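PDB 2Q0X: paraflagellar rod component from Trypanosoma brucei, which is of unknown function but adopts the alpha/beta hydrolase fold of the DUF1749 family. Local coordinates for residues I135-L140 / D293-R298; G66-V71 / E109-A114. All blocks are in the same frame, centred on the assembly; numbering follows the deposited sequence.

Contact 1. Residues I135-L140 / D293-R298; sequences ITRVIL and DEDEFR
With CG anti to its carbonyl carbon (chi1 -78°) and the chain bent at chi2 (91°) and again at chi3, Arg-137 sends its guanidinium from the strand to Glu-294, Asp-295 and Arg-298 on the helix. The contact belongs to the alpha/beta hydrolase fold: a parallel strand of the central sheet, 135-143, faces the C-terminal helix 280-299. The two short segments run roughly antiparallel, with axes 10.7 Å apart at closest approach, a gap spanned mainly by the arginine. One end of the guanidinium is tethered to its own strand by a weak bond from Arg-137 NE to Thr-136 O, 3.0 Å. At the far end Arg-137 NH1 makes a salt bridge with Asp-295 OD1, 3.1 Å, bent at 134° and therefore weak as a hydrogen bond. Arg-137 NH2 adds another weak bond, 3.4 Å, to the backbone O of Glu-294, which also accepts the helical bond from Arg-298 N.

The group is sandwiched as well as bonded. Glu-294 CB lies over one face, 3.5 Å from Arg-137 NH1, and Arg-298 NH2 over the opposite face. In turn Arg-137 NH2 lies over the Arg-298 guanidinium, 3.3 Å from Arg-298 NE, the two planes inclined rather than stacked in parallel. These two nitrogens are both donors and share no bond. Their like charges are probably offset by Asp-295 together with Glu-109; Asp-295 OD1 is also 3.5 Å from Arg-298 NH1, well out of that guanidinium plane, so the attraction there is of charges alone. Outside the segments, Arg-39 shares Asp-295 OD1, Arg-298 pairs with Glu-109, and the Glu-294 carboxylate turns to Arg-259. The edge of the contact is slighter: Arg-298 NH2 stops 4.2 Å from Thr-136 CB.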
loop_
_atom_site.group_PDB
_atom_site.type_symbol
_atom_site.label_atom_id
_atom_site.label_comp_id
_atom_site.label_asym_id
_atom_site.label_seq_id
_atom_site.Cartn_x
_atom_site.Cartn_y
_atom_site.Cartn_z
ATOM N N ILE A 135 22.007 12.850 -5.060
ATOM C CA ILE A 135 21.890 11.397 -5.241
ATOM C C ILE A 135 23.300 10.845 -5.557
ATOM O O ILE A 135 23.795 10.964 -6.684
ATOM C CB ILE A 135 20.831 11.059 -6.329
ATOM C CG1 ILE A 135 19.466 11.643 -5.913
ATOM C CG2 ILE A 135 20.742 9.532 -6.562
ATOM C CD1 ILE A 135 18.391 11.634 -6.994
ATOM N N THR A 136 23.974 10.303 -4.543
ATOM C CA THR A 136 25.417 10.029 -4.630
ATOM C C THR A 136 25.763 8.559 -4.864
ATOM O O THR A 136 26.902 8.215 -5.154
ATOM C CB THR A 136 26.166 10.531 -3.370
ATOM O OG1 THR A 136 25.555 9.983 -2.210
ATOM C CG2 THR A 136 26.157 12.053 -3.270
ATOM N N ARG A 137 24.775 7.693 -4.733
ATOM C CA ARG A 137 24.965 6.259 -4.939
ATOM C C ARG A 137 23.663 5.697 -5.399
ATOM O O ARG A 137 22.607 6.164 -5.011
ATOM C CB ARG A 137 25.381 5.522 -3.647
ATOM C CG ARG A 137 26.836 5.659 -3.259
ATOM C CD ARG A 137 27.055 6.840 -2.336
ATOM N NE ARG A 137 28.343 7.523 -2.575
ATOM C CZ ARG A 137 29.404 7.391 -1.802
ATOM N NH1 ARG A 137 29.372 6.585 -0.763
ATOM N NH2 ARG A 137 30.492 8.061 -2.054
ATOM N N VAL A 138 23.756 4.682 -6.242
ATOM C CA VAL A 138 22.603 3.958 -6.699
ATOM C C VAL A 138 22.848 2.462 -6.482
ATOM O O VAL A 138 23.925 1.950 -6.755
ATOM C CB VAL A 138 22.284 4.285 -8.179
ATOM C CG1 VAL A 138 21.132 3.459 -8.664
ATOM C CG2 VAL A 138 21.978 5.826 -8.355
ATOM N N ILE A 139 21.833 1.775 -5.972
ATOM C CA ILE A 139 21.870 0.329 -5.797
ATOM C C ILE A 139 20.636 -0.251 -6.462
ATOM O O ILE A 139 19.527 0.123 -6.118
ATOM C CB ILE A 139 21.857 -0.076 -4.276
ATOM C CG1 ILE A 139 23.030 0.554 -3.516
ATOM C CG2 ILE A 139 21.801 -1.608 -4.132
ATOM C CD1 ILE A 139 22.735 0.885 -2.035
ATOM N N LEU A 140 20.827 -1.180 -7.385
ATOM C CA LEU A 140 19.705 -1.783 -8.077
ATOM C C LEU A 140 19.777 -3.294 -7.979
ATOM O O LEU A 140 20.817 -3.895 -8.226
ATOM C CB LEU A 140 19.672 -1.361 -9.551
ATOM C CG LEU A 140 19.745 0.136 -9.882
ATOM C CD1 LEU A 140 19.923 0.365 -11.379
ATOM C CD2 LEU A 140 18.573 0.861 -9.347
ATOM N N ASP A 293 33.215 1.222 0.767
ATOM C CA ASP A 293 34.288 1.369 -0.221
ATOM C C ASP A 293 34.198 2.690 -0.993
ATOM O O ASP A 293 35.222 3.314 -1.280
ATOM C CB ASP A 293 34.315 0.195 -1.208
ATOM C CG ASP A 293 34.856 -1.099 -0.596
ATOM O OD1 ASP A 293 35.525 -1.089 0.464
ATOM O OD2 ASP A 293 34.614 -2.153 -1.212
ATOM N N GLU A 294 32.984 3.126 -1.317
ATOM C CA GLU A 294 32.822 4.379 -2.061
ATOM C C GLU A 294 33.131 5.608 -1.207
ATOM O O GLU A 294 33.578 6.613 -1.749
ATOM C CB GLU A 294 31.417 4.491 -2.668
ATOM C CG GLU A 294 31.099 3.431 -3.700
ATOM C CD GLU A 294 32.118 3.354 -4.835
ATOM O OE1 GLU A 294 32.692 4.387 -5.209
ATOM O OE2 GLU A 294 32.329 2.249 -5.372
ATOM N N ASP A 295 32.864 5.530 0.103
ATOM C CA ASP A 295 33.296 6.565 1.049
ATOM C C ASP A 295 34.822 6.682 1.065
ATOM O O ASP A 295 35.355 7.784 1.126
ATOM C CB ASP A 295 32.866 6.249 2.492
ATOM C CG ASP A 295 31.376 6.389 2.729
ATOM O OD1 ASP A 295 30.691 7.153 2.024
ATOM O OD2 ASP A 295 30.896 5.733 3.668
ATOM N N GLU A 296 35.499 5.531 1.061
ATOM C CA GLU A 296 36.960 5.466 1.074
ATOM C C GLU A 296 37.500 6.075 -0.198
ATOM O O GLU A 296 38.364 6.940 -0.148
ATOM C CB GLU A 296 37.493 4.011 1.196
ATOM N N PHE A 297 36.978 5.635 -1.337
ATOM C CA PHE A 297 37.429 6.171 -2.609
ATOM C C PHE A 297 37.284 7.683 -2.653
ATOM O O PHE A 297 38.203 8.371 -3.074
ATOM C CB PHE A 297 36.704 5.557 -3.808
ATOM C CG PHE A 297 37.233 6.054 -5.123
ATOM C CD1 PHE A 297 38.374 5.486 -5.682
ATOM C CD2 PHE A 297 36.627 7.125 -5.777
ATOM C CE1 PHE A 297 38.896 5.962 -6.901
ATOM C CE2 PHE A 297 37.129 7.607 -6.987
ATOM C CZ PHE A 297 38.270 7.026 -7.551
ATOM N N ARG A 298 36.136 8.199 -2.218
ATOM C CA ARG A 298 35.900 9.651 -2.283
ATOM C C ARG A 298 36.862 10.447 -1.376
ATOM O O ARG A 298 37.238 11.568 -1.711
ATOM C CB ARG A 298 34.439 10.009 -1.972
ATOM C CG ARG A 298 34.244 10.735 -0.660
ATOM C CD ARG A 298 32.959 10.359 0.031
ATOM N NE ARG A 298 31.786 10.751 -0.730
ATOM C CZ ARG A 298 30.552 10.782 -0.233
ATOM N NH1 ARG A 298 30.327 10.459 1.039
ATOM N NH2 ARG A 298 29.539 11.148 -1.013
#

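Contact 2. Residues G66-V71 / E109-A114; sequences GDWAFV and EVALFA
This is a buried side-chain contact between second neighbours in the central sheet: strand 40-44 lies between 69-73 and 110-115. The nearest CA atoms, those of Trp-68 and Ala-111, are 8.9 Å apart. Trp-68 bridges this gap from just before its strand. Its CG stands anti to the carbonyl carbon (chi1 -66°), and the six-membered ring leads with Trp-68 CZ3, 3.8 Å from Ala-111 CB and 3.7 Å from Ala-111 N. The indole thus lies against both the methyl and the backbone amide of Ala-111. Trp-68 CH2 meets Glu-109 OE2 at 3.9 Å, the carboxylate plane turned 53° from the ring.

Further along, Phe-70 and Phe-113 meet rim to rim, Phe-70 CE2 4.2 Å from Phe-113 CD1, each atom near the plane of the other ring, so not stacked. Their edge-to-face partners are Phe-57 and Trp-43 respectively. Arg-39 makes a cation-pi contact with Trp-68 and, with the arginine of the C-terminal helix, probably balances the charge of Glu-109, whose carboxylate is hydrogen-bonded to Thr-136 OG1. Between the segments, contact is mainly van der Waals, the indole also against a carboxylate oxygen and an amide but with no polar bond, implying cohesion by packing and burial.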
loop_
_atom_site.group_PDB
_atom_site.type_symbol
_atom_site.label_atom_id
_atom_site.label_comp_id
_atom_site.label_asym_id
_atom_site.label_seq_id
_atom_site.Cartn_x
_atom_site.Cartn_y
_atom_site.Cartn_z
ATOM N N GLY A 66 23.806 4.870 12.596
ATOM C CA GLY A 66 24.930 5.744 12.902
ATOM C C GLY A 66 25.642 6.267 11.666
ATOM O O GLY A 66 26.428 7.216 11.756
ATOM N N ASP A 67 25.360 5.668 10.509
ATOM C CA ASP A 67 26.110 5.951 9.287
ATOM C C ASP A 67 25.152 6.394 8.173
ATOM O O ASP A 67 25.309 7.481 7.618
ATOM C CB ASP A 67 26.924 4.713 8.884
ATOM C CG ASP A 67 27.922 4.999 7.795
ATOM O OD1 ASP A 67 28.401 6.146 7.713
ATOM O OD2 ASP A 67 28.235 4.079 7.012
ATOM N N TRP A 68 24.160 5.552 7.870
ATOM C CA TRP A 68 23.055 5.916 6.984
ATOM C C TRP A 68 21.698 5.650 7.652
ATOM O O TRP A 68 21.499 4.613 8.291
ATOM C CB TRP A 68 23.116 5.109 5.673
ATOM C CG TRP A 68 24.311 5.379 4.765
ATOM C CD1 TRP A 68 25.559 4.840 4.867
ATOM C CD2 TRP A 68 24.333 6.202 3.589
ATOM N NE1 TRP A 68 26.354 5.290 3.853
ATOM C CE2 TRP A 68 25.628 6.123 3.047
ATOM C CE3 TRP A 68 23.385 6.993 2.941
ATOM C CZ2 TRP A 68 26.000 6.810 1.882
ATOM C CZ3 TRP A 68 23.761 7.687 1.797
ATOM C CH2 TRP A 68 25.058 7.586 1.282
ATOM N N ALA A 69 20.759 6.575 7.485
ATOM C CA ALA A 69 19.372 6.306 7.800
ATOM C C ALA A 69 18.835 5.350 6.731
ATOM O O ALA A 69 19.459 5.175 5.696
ATOM C CB ALA A 69 18.554 7.595 7.848
ATOM N N PHE A 70 17.712 4.703 7.019
ATOM C CA PHE A 70 17.051 3.800 6.087
ATOM C C PHE A 70 15.606 4.274 5.942
ATOM O O PHE A 70 14.875 4.336 6.923
ATOM C CB PHE A 70 17.114 2.334 6.566
ATOM C CG PHE A 70 16.721 1.332 5.498
ATOM C CD1 PHE A 70 15.538 0.599 5.602
ATOM C CD2 PHE A 70 17.514 1.148 4.375
ATOM C CE1 PHE A 70 15.158 -0.308 4.626
ATOM C CE2 PHE A 70 17.132 0.252 3.387
ATOM C CZ PHE A 70 15.933 -0.476 3.516
ATOM N N VAL A 71 15.236 4.667 4.720
ATOM C CA VAL A 71 13.920 5.208 4.433
ATOM C C VAL A 71 13.254 4.354 3.367
ATOM O O VAL A 71 13.907 3.960 2.405
ATOM C CB VAL A 71 13.985 6.660 3.918
ATOM C CG1 VAL A 71 12.575 7.190 3.604
ATOM C CG2 VAL A 71 14.699 7.582 4.939
ATOM N N GLU A 109 22.922 13.505 1.677
ATOM C CA GLU A 109 23.000 12.727 0.446
ATOM C C GLU A 109 22.053 11.559 0.524
ATOM O O GLU A 109 21.569 11.206 1.587
ATOM C CB GLU A 109 24.435 12.284 0.127
ATOM C CG GLU A 109 25.211 11.755 1.284
ATOM C CD GLU A 109 26.582 11.220 0.900
ATOM O OE1 GLU A 109 27.478 11.234 1.748
ATOM O OE2 GLU A 109 26.769 10.752 -0.228
ATOM N N VAL A 110 21.759 10.999 -0.639
ATOM C CA VAL A 110 20.788 9.939 -0.767
ATOM C C VAL A 110 21.416 8.866 -1.634
ATOM O O VAL A 110 21.858 9.141 -2.763
ATOM C CB VAL A 110 19.478 10.435 -1.403
ATOM C CG1 VAL A 110 18.529 9.236 -1.722
ATOM C CG2 VAL A 110 18.777 11.467 -0.499
ATOM N N ALA A 111 21.467 7.650 -1.074
ATOM C CA ALA A 111 21.732 6.440 -1.827
ATOM C C ALA A 111 20.382 5.851 -2.260
ATOM O O ALA A 111 19.582 5.421 -1.423
ATOM C CB ALA A 111 22.530 5.446 -0.964
ATOM N N LEU A 112 20.107 5.856 -3.564
ATOM C CA LEU A 112 18.850 5.300 -4.076
ATOM C C LEU A 112 18.966 3.789 -4.251
ATOM O O LEU A 112 19.871 3.313 -4.926
ATOM C CB LEU A 112 18.454 5.925 -5.419
ATOM C CG LEU A 112 17.404 7.042 -5.471
ATOM C CD1 LEU A 112 17.076 7.414 -6.933
ATOM C CD2 LEU A 112 16.149 6.653 -4.738
ATOM N N PHE A 113 18.014 3.059 -3.665
ATOM C CA PHE A 113 17.999 1.619 -3.644
ATOM C C PHE A 113 16.647 1.155 -4.215
ATOM O O PHE A 113 15.594 1.462 -3.671
ATOM C CB PHE A 113 18.217 1.181 -2.186
ATOM C CG PHE A 113 18.174 -0.306 -1.938
ATOM C CD1 PHE A 113 17.860 -0.769 -0.672
ATOM C CD2 PHE A 113 18.474 -1.238 -2.933
ATOM C CE1 PHE A 113 17.800 -2.135 -0.393
ATOM C CE2 PHE A 113 18.438 -2.606 -2.666
ATOM C CZ PHE A 113 18.098 -3.052 -1.394
ATOM N N ALA A 114 16.678 0.456 -5.342
ATOM C CA ALA A 114 15.447 -0.068 -5.929
ATOM C C ALA A 114 15.553 -1.548 -6.104
ATOM O O ALA A 114 16.603 -2.060 -6.458
ATOM C CB ALA A 114 15.130 0.584 -7.264
#

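How the contacts relate
From the N terminus, contact 2 comes first: it closes a loop of 37 residues that includes helix 87-104, joining the start of strand 69-73 to strand 110-115. Contact 1 then opens at strand 135-143 and closes a far longer loop, of 152 residues, on helix 280-299. The two loops follow in series, neither nested nor crossed. In space they adjoin, their centres about 11 Å apart. A backbone hydrogen bond from Ile-139 N to Leu-112 O joins them, as does Glu-109, which meets both Thr-136 and Arg-298. The C-terminal helix is thus tied through adjacent strands 135-143 and 110-115, and across 40-44 by side chains, to 69-73.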